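Local coordinates for small ribosomal subunit protein bS6 (Thermotoga maritima, PDB 1VMB) that probably binds 16S ribosomal RNA together with protein bS18, as a structural component of the small ribosomal subunit, at residues 25-30 / 37-42; 94-97 / 102-105. All coordinates share one frame; numbering follows the deposited sequence. Where two conformers were deposited one is given.

In the fold
Contacts 1 and 2 each seat a helix on the same antiparallel sheet, whose strand order 2-3-1-4 belongs to the ferredoxin-like fold of bS6. Contact 1 sets helix 33-51 over strand 19-27; contact 2 sets the short helix 91-98 against strand 103-110, the neighbour of strand 19-27 and an outermost strand within the chain. Their centres lie about 9 Å apart, and probable hydrogen bonds such as Ile26 N to Arg105 O (2.8 Å) join the two strands. Both contacts are buried and apolar. Contact 1 is purely aliphatic and aromatic and all four touching residues are buried, whereas contact 2 adds a water between two backbone carbonyls and a partly exposed phenylalanine.

Contact 1: 25-30 / 37-42; sequences FIIAPN and ENLVER
Phe25 and Ile27, two residues apart on strand 19-27, meet Val40 and Leu39 of helix 33-51 in a worked example of helix-on-sheet packing. Both strand residues send their CB toward the helix, while Ile26 between them serves the other face of the sheet. The Phe25 ring stands in the space between backbone N and carbonyl carbon (chi1 57°), a cramped rotamer that raises the ring off the strand so that its far end reaches the helix. There Val40 CG2 sits at the ring edge, near its plane, 4.0 Å from Phe25 CZ and equally close to CE2. The two side chains cross at about a right angle, and the same Phe25 CZ comes within 4.2 Å of Val40 CA.

Ile27 uses both of its branches. Its longer arm is extended (chi2 169°) and brings CD1 to 3.8 Å from Leu39 CB, beside the root of that side chain. The CG2 branch instead meets Leu39 CD1 at 4.0 Å. Leu39 is therefore touched near its base and at one end, with the two side chains set obliquely to each other. Ile27 CD1 also lies 4.2 Å from Val40 CG2, which makes that valine methyl the point where the two strand residues converge. The axes of residues 25-27 and 37-42 run nearly antiparallel, at 152°, and approach to 10.1 Å.

Strand 73-85 adds Ile81 to the surroundings of Phe25, and Val43 continues the helix side of the core. Strand 19-27 and helix 33-51 open the first split beta-alpha-beta unit of the ferredoxin-like fold. A polar tie from helix to sheet lies to one side, in the Glu37-Arg60 salt bridge to strand 54-66. No hydrogen bond crosses between the segments, so what joins them here is the fit of branched and flat hydrocarbon surfaces.

Contact 2: 94-97 / 102-105; sequences ENFY and EIIR
Ile103, the first residue of strand 103-110, points its CB toward helix 91-98 and presses its terminal methyl against two consecutive aromatic residues, Tyr97 and Phe96. The chain turns back on itself in only a few residues here, and one isoleucine carries the whole apolar contact from the strand side. Its CG1 lies anti to the carbonyl carbon (chi1 -69°) and the arm continues extended, delivering CD1 to the tyrosine. That methyl lies in the plane of the Tyr97 ring at its edge, 3.7 Å from Tyr97 CD1 and 3.9 Å from CE1, so the ring meets it along one side bond. The shorter branch, Ile103 CG2, comes to 4.1 Å from Tyr97 CD1.

Phe96 makes a smaller contribution: its CE2 approaches Ile103 CD1 at 4.1 Å, and its side chain crosses that of the isoleucine at about a right angle. With CG anti to the backbone N (chi1 176°), the phenylalanine leaves the helix in a different direction from Tyr97. Though neither CB is aimed at the strand, both side chains come nearer to it further out.

Polar chemistry enters through the backbone. A water lies 2.9 Å from Tyr97 O and 2.8 Å from Ile103 O, within hydrogen-bonding distance of both, though it has more acceptors near it than protons to give.

Helix 91-98 followed by strand 103-110 is the helix-to-strand connection in the second half of the ferredoxin-like fold. The hydroxyl of Tyr97 hydrogen-bonds to Ser23 OG on strand 19-27, and its ring stacks with Trp106 on strand 103-110. Phe96 also reaches Val43 and Ile46 of helix 33-51, while Ile103 touches Phe25, so the contact lies where helices 33-51 and 91-98 meet the adjacent strands 19-27 and 103-110.

Contact 1: 25-30 / 37-42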
ATOM      1  N   PHE A  25       3.756   1.321  -0.692  1.00 23.54           N
ATOM      2  CA  PHE A  25       4.211   2.543  -0.054  1.00 23.05           C
ATOM      3  C   PHE A  25       5.627   2.368   0.517  1.00 22.86           C
ATOM      4  O   PHE A  25       5.967   1.255   0.943  1.00 23.83           O
ATOM      5  CB  PHE A  25       3.232   3.023   1.011  1.00 23.41           C
ATOM      6  CG  PHE A  25       2.945   2.013   2.110  1.00 23.46           C
ATOM      7  CD1 PHE A  25       2.011   0.975   1.951  1.00 22.88           C
ATOM      8  CD2 PHE A  25       3.570   2.114   3.326  1.00 24.96           C
ATOM      9  CE1 PHE A  25       1.785   0.108   2.949  1.00 23.11           C
ATOM     10  CE2 PHE A  25       3.339   1.218   4.334  1.00 25.51           C
ATOM     11  CZ  PHE A  25       2.434   0.208   4.153  1.00 24.64           C
ATOM     12  N   ILE A  26       6.431   3.446   0.526  1.00 23.10           N
ATOM     13  CA  ILE A  26       7.833   3.371   0.933  1.00 24.01           C
ATOM     14  C   ILE A  26       8.033   4.347   2.096  1.00 23.50           C
ATOM     15  O   ILE A  26       7.727   5.508   1.970  1.00 22.30           O
ATOM     16  CB  ILE A  26       8.755   3.768  -0.261  1.00 24.65           C
ATOM     17  CG1 ILE A  26       8.460   2.868  -1.462  1.00 24.65           C
ATOM     18  CG2 ILE A  26      10.204   3.734   0.104  1.00 26.78           C
ATOM     19  CD1 ILE A  26       9.183   3.218  -2.720  1.00 26.13           C
ATOM     20  N   ILE A  27       8.550   3.857   3.206  1.00 22.14           N
ATOM     21  CA  ILE A  27       8.808   4.629   4.387  1.00 22.77           C
ATOM     22  C   ILE A  27      10.275   5.034   4.387  1.00 21.96           C
ATOM     23  O   ILE A  27      11.221   4.241   4.044  1.00 21.57           O
ATOM     24  CB  ILE A  27       8.423   3.822   5.672  1.00 21.18           C
ATOM     25  CG1 ILE A  27       6.940   3.346   5.639  1.00 23.08           C
ATOM     26  CG2 ILE A  27       8.746   4.646   6.897  1.00 21.54           C
ATOM     27  CD1 ILE A  27       6.570   2.331   6.733  1.00 25.23           C
ATOM     28  N   ALA A  28      10.478   6.285   4.774  1.00 23.71           N
ATOM     29  CA  ALA A  28      11.788   6.857   4.888  1.00 22.11           C
ATOM     30  C   ALA A  28      12.683   6.018   5.785  1.00 22.41           C
ATOM     31  O   ALA A  28      12.265   5.500   6.859  1.00 23.76           O
ATOM     32  CB  ALA A  28      11.693   8.257   5.444  1.00 23.53           C
ATOM     33  N   PRO A  29      13.941   5.925   5.401  1.00 23.16           N
ATOM     34  CA  PRO A  29      14.861   5.068   6.144  1.00 22.38           C
ATOM     35  C   PRO A  29      15.358   5.605   7.489  1.00 22.69           C
ATOM     36  O   PRO A  29      15.991   4.867   8.217  1.00 22.95           O
ATOM     37  CB  PRO A  29      16.010   4.877   5.153  1.00 23.28           C
ATOM     38  CG  PRO A  29      16.070   6.195   4.486  1.00 22.56           C
ATOM     39  CD  PRO A  29      14.615   6.566   4.249  1.00 22.57           C
ATOM     40  N   ASN A  30      15.063   6.864   7.820  1.00 22.63           N
ATOM     41  CA  ASN A  30      15.421   7.432   9.111  1.00 21.97           C
ATOM     42  C   ASN A  30      14.303   7.301  10.156  1.00 22.25           C
ATOM     43  O   ASN A  30      14.403   7.813  11.251  1.00 22.00           O
ATOM     44  CB  ASN A  30      15.859   8.883   8.954  1.00 23.33           C
ATOM     45  CG  ASN A  30      14.795   9.769   8.388  1.00 24.05           C
ATOM     46  OD1 ASN A  30      13.757   9.317   7.887  1.00 24.60           O
ATOM     47  ND2 ASN A  30      15.069  11.071   8.417  1.00 28.59           N
ATOM     48  N   GLU A  37       6.987  -0.271  11.494  1.00 23.04           N
ATOM     49  CA  GLU A  37       5.987  -1.320  11.616  1.00 23.70           C
ATOM     50  C   GLU A  37       4.609  -0.763  12.045  1.00 23.59           C
ATOM     51  O   GLU A  37       3.559  -1.129  11.484  1.00 22.50           O
ATOM     52  CB  GLU A  37       6.462  -2.416  12.565  0.50 24.38           C
ATOM     53  CG  GLU A  37       7.671  -3.206  12.055  0.50 25.57           C
ATOM     54  CD  GLU A  37       7.515  -3.810  10.664  0.50 28.64           C
ATOM     55  OE1 GLU A  37       6.375  -4.014  10.160  0.50 31.09           O
ATOM     56  OE2 GLU A  37       8.565  -4.109  10.049  0.50 30.10           O
ATOM     57  N   ASN A  38       4.635   0.195  12.939  1.00 22.80           N
ATOM     58  CA  ASN A  38       3.388   0.889  13.321  1.00 24.76           C
ATOM     59  C   ASN A  38       2.726   1.585  12.138  1.00 24.83           C
ATOM     60  O   ASN A  38       1.500   1.563  12.058  1.00 23.44           O
ATOM     61  CB  ASN A  38       3.627   1.937  14.402  1.00 25.26           C
ATOM     62  CG  ASN A  38       4.066   1.365  15.702  1.00 27.30           C
ATOM     63  OD1 ASN A  38       4.098   0.132  15.900  1.00 28.62           O
ATOM     64  ND2 ASN A  38       4.482   2.259  16.631  1.00 25.67           N
ATOM     65  N   LEU A  39       3.504   2.216  11.254  1.00 24.80           N
ATOM     66  CA  LEU A  39       2.935   2.899  10.065  1.00 25.44           C
ATOM     67  C   LEU A  39       2.255   1.876   9.186  1.00 24.66           C
ATOM     68  O   LEU A  39       1.156   2.093   8.626  1.00 24.80           O
ATOM     69  CB  LEU A  39       4.004   3.653   9.272  1.00 26.43           C
ATOM     70  CG  LEU A  39       4.266   5.098   9.761  1.00 30.01           C
ATOM     71  CD1 LEU A  39       5.624   5.570   9.230  1.00 31.78           C
ATOM     72  CD2 LEU A  39       3.092   6.033   9.302  1.00 33.75           C
ATOM     73  N   VAL A  40       2.899   0.729   9.020  1.00 23.74           N
ATOM     74  CA  VAL A  40       2.248  -0.366   8.276  1.00 23.18           C
ATOM     75  C   VAL A  40       0.872  -0.714   8.863  1.00 23.00           C
ATOM     76  O   VAL A  40      -0.115  -0.858   8.101  1.00 22.80           O
ATOM     77  CB  VAL A  40       3.150  -1.592   8.181  1.00 23.59           C
ATOM     78  CG1 VAL A  40       2.363  -2.750   7.482  1.00 24.19           C
ATOM     79  CG2 VAL A  40       4.409  -1.246   7.358  1.00 23.98           C
ATOM     80  N   GLU A  41       0.819  -0.839  10.170  1.00 21.83           N
ATOM     81  CA  GLU A  41      -0.427  -1.166  10.886  1.00 22.49           C
ATOM     82  C   GLU A  41      -1.458  -0.054  10.672  1.00 21.74           C
ATOM     83  O   GLU A  41      -2.657  -0.357  10.502  1.00 21.94           O
ATOM     84  CB  GLU A  41      -0.119  -1.459  12.318  1.00 23.60           C
ATOM     85  CG  GLU A  41       0.726  -2.715  12.558  1.00 23.52           C
ATOM     86  CD  GLU A  41       0.100  -3.978  11.964  1.00 30.02           C
ATOM     87  OE1 GLU A  41      -1.133  -4.169  12.079  1.00 28.73           O
ATOM     88  OE2 GLU A  41       0.845  -4.779  11.340  1.00 32.40           O
ATOM     89  N   ARG A  42      -1.013   1.203  10.602  1.00 21.42           N
ATOM     90  CA  ARG A  42      -1.946   2.302  10.397  1.00 21.21           C
ATOM     91  C   ARG A  42      -2.531   2.221   8.996  1.00 22.19           C
ATOM     92  O   ARG A  42      -3.740   2.389   8.816  1.00 21.93           O
ATOM     93  CB  ARG A  42      -1.277   3.645  10.590  1.00 19.74           C
ATOM     94  CG  ARG A  42      -0.901   3.881  12.008  1.00 21.82           C
ATOM     95  CD  ARG A  42      -0.345   5.287  12.162  1.00 25.26           C
ATOM     96  NE  ARG A  42       0.028   5.607  13.539  1.00 26.99           N
ATOM     97  CZ  ARG A  42       1.283   5.526  13.940  1.00 29.68           C
ATOM     98  NH1 ARG A  42       2.249   5.125  13.074  1.00 32.53           N
ATOM     99  NH2 ARG A  42       1.611   5.829  15.164  1.00 25.84           N
TER

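Contact 2: 94-97 / 102-105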
ATOM      1  N   GLU A  94      -5.567   7.395  -0.142  1.00 24.28           N
ATOM      2  CA  GLU A  94      -4.775   8.452  -0.718  1.00 23.20           C
ATOM      3  C   GLU A  94      -4.572   9.606   0.220  1.00 23.40           C
ATOM      4  O   GLU A  94      -3.449  10.132   0.382  1.00 24.25           O
ATOM      5  CB  GLU A  94      -5.472   8.901  -1.988  1.00 23.20           C
ATOM      6  CG  GLU A  94      -4.822  10.088  -2.648  1.00 24.93           C
ATOM      7  CD  GLU A  94      -3.520   9.782  -3.353  1.00 28.53           C
ATOM      8  OE1 GLU A  94      -3.208   8.590  -3.580  1.00 30.56           O
ATOM      9  OE2 GLU A  94      -2.834  10.785  -3.699  1.00 28.57           O
ATOM     10  N   ASN A  95      -5.651  10.005   0.882  1.00 22.64           N
ATOM     11  CA  ASN A  95      -5.590  11.121   1.847  1.00 23.47           C
ATOM     12  C   ASN A  95      -4.742  10.819   3.070  1.00 22.92           C
ATOM     13  O   ASN A  95      -4.044  11.712   3.572  1.00 23.57           O
ATOM     14  CB  ASN A  95      -6.986  11.570   2.227  1.00 22.72           C
ATOM     15  CG  ASN A  95      -7.663  12.318   1.098  1.00 25.97           C
ATOM     16  OD1 ASN A  95      -7.039  12.641   0.083  1.00 25.65           O
ATOM     17  ND2 ASN A  95      -8.932  12.594   1.265  1.00 29.10           N
ATOM     18  N   PHE A  96      -4.746   9.590   3.573  1.00 22.81           N
ATOM     19  CA  PHE A  96      -3.789   9.193   4.642  1.00 22.78           C
ATOM     20  C   PHE A  96      -2.350   9.405   4.166  1.00 23.09           C
ATOM     21  O   PHE A  96      -1.522  10.014   4.836  1.00 20.72           O
ATOM     22  CB  PHE A  96      -3.973   7.719   5.072  1.00 23.15           C
ATOM     23  CG  PHE A  96      -2.954   7.288   6.080  1.00 23.12           C
ATOM     24  CD1 PHE A  96      -3.104   7.683   7.344  1.00 21.31           C
ATOM     25  CD2 PHE A  96      -1.855   6.514   5.706  1.00 25.02           C
ATOM     26  CE1 PHE A  96      -2.154   7.325   8.303  1.00 23.26           C
ATOM     27  CE2 PHE A  96      -0.868   6.189   6.664  1.00 25.52           C
ATOM     28  CZ  PHE A  96      -1.067   6.612   7.943  1.00 24.06           C
ATOM     29  N   TYR A  97      -2.042   8.882   2.994  1.00 23.12           N
ATOM     30  CA  TYR A  97      -0.671   9.060   2.472  1.00 23.00           C
ATOM     31  C   TYR A  97      -0.285  10.538   2.333  1.00 22.72           C
ATOM     32  O   TYR A  97       0.830  10.945   2.728  1.00 22.62           O
ATOM     33  CB  TYR A  97      -0.543   8.371   1.104  1.00 23.48           C
ATOM     34  CG  TYR A  97      -0.593   6.864   1.062  1.00 24.03           C
ATOM     35  CD1 TYR A  97       0.099   6.071   1.972  1.00 21.43           C
ATOM     36  CD2 TYR A  97      -1.243   6.211   0.014  1.00 22.79           C
ATOM     37  CE1 TYR A  97       0.099   4.681   1.919  1.00 25.30           C
ATOM     38  CE2 TYR A  97      -1.223   4.796  -0.063  1.00 24.21           C
ATOM     39  CZ  TYR A  97      -0.579   4.050   0.889  1.00 24.54           C
ATOM     40  OH  TYR A  97      -0.542   2.709   0.770  1.00 25.26           O
ATOM     41  N   GLU A 102       6.442  10.690   6.515  1.00 23.10           N
ATOM     42  CA  GLU A 102       7.300   9.549   6.688  1.00 23.98           C
ATOM     43  C   GLU A 102       7.168   8.564   5.524  1.00 24.25           C
ATOM     44  O   GLU A 102       8.080   7.767   5.301  1.00 24.90           O
ATOM     45  CB  GLU A 102       6.933   8.852   7.982  1.00 23.30           C
ATOM     46  CG  GLU A 102       7.241   9.685   9.216  1.00 26.64           C
ATOM     47  CD  GLU A 102       6.144  10.671   9.622  1.00 29.56           C
ATOM     48  OE1 GLU A 102       5.044  10.748   9.011  1.00 26.34           O
ATOM     49  OE2 GLU A 102       6.404  11.406  10.604  1.00 35.47           O
ATOM     50  N   ILE A 103       6.014   8.552   4.872  1.00 23.30           N
ATOM     51  CA  ILE A 103       5.842   7.791   3.636  1.00 23.05           C
ATOM     52  C   ILE A 103       6.299   8.739   2.496  1.00 23.32           C
ATOM     53  O   ILE A 103       5.596   9.735   2.151  1.00 25.58           O
ATOM     54  CB  ILE A 103       4.380   7.303   3.462  1.00 23.53           C
ATOM     55  CG1 ILE A 103       4.093   6.232   4.539  1.00 24.02           C
ATOM     56  CG2 ILE A 103       4.154   6.816   2.042  1.00 23.86           C
ATOM     57  CD1 ILE A 103       2.661   5.798   4.666  1.00 25.09           C
ATOM     58  N   ILE A 104       7.445   8.414   1.859  1.00 22.53           N
ATOM     59  CA  ILE A 104       8.071   9.245   0.837  1.00 21.81           C
ATOM     60  C   ILE A 104       7.634   8.946  -0.610  1.00 22.93           C
ATOM     61  O   ILE A 104       7.832   9.754  -1.515  1.00 24.15           O
ATOM     62  CB  ILE A 104       9.627   9.222   0.966  1.00 23.12           C
ATOM     63  CG1 ILE A 104      10.185   7.798   0.860  1.00 24.17           C
ATOM     64  CG2 ILE A 104      10.028   9.888   2.299  1.00 22.73           C
ATOM     65  CD1 ILE A 104      11.609   7.700   0.706  1.00 23.95           C
ATOM     66  N   ARG A 105       7.018   7.799  -0.796  1.00 22.24           N
ATOM     67  CA  ARG A 105       6.451   7.475  -2.095  1.00 23.83           C
ATOM     68  C   ARG A 105       5.340   6.462  -1.918  1.00 23.95           C
ATOM     69  O   ARG A 105       5.453   5.559  -1.076  1.00 23.33           O
ATOM     70  CB  ARG A 105       7.517   6.977  -3.070  1.00 25.44           C
ATOM     71  CG  ARG A 105       6.836   6.318  -4.293  1.00 29.45           C
ATOM     72  CD  ARG A 105       7.354   6.570  -5.602  1.00 32.16           C
ATOM     73  NE  ARG A 105       6.314   6.095  -6.556  1.00 30.45           N
ATOM     74  CZ  ARG A 105       5.628   6.890  -7.350  1.00 31.17           C
ATOM     75  NH1 ARG A 105       5.819   8.206  -7.296  1.00 28.45           N
ATOM     76  NH2 ARG A 105       4.737   6.356  -8.179  1.00 33.70           N
TER
HETATM   77  O   HOH W   1       3.531  11.628   2.126  1.00 17.97           O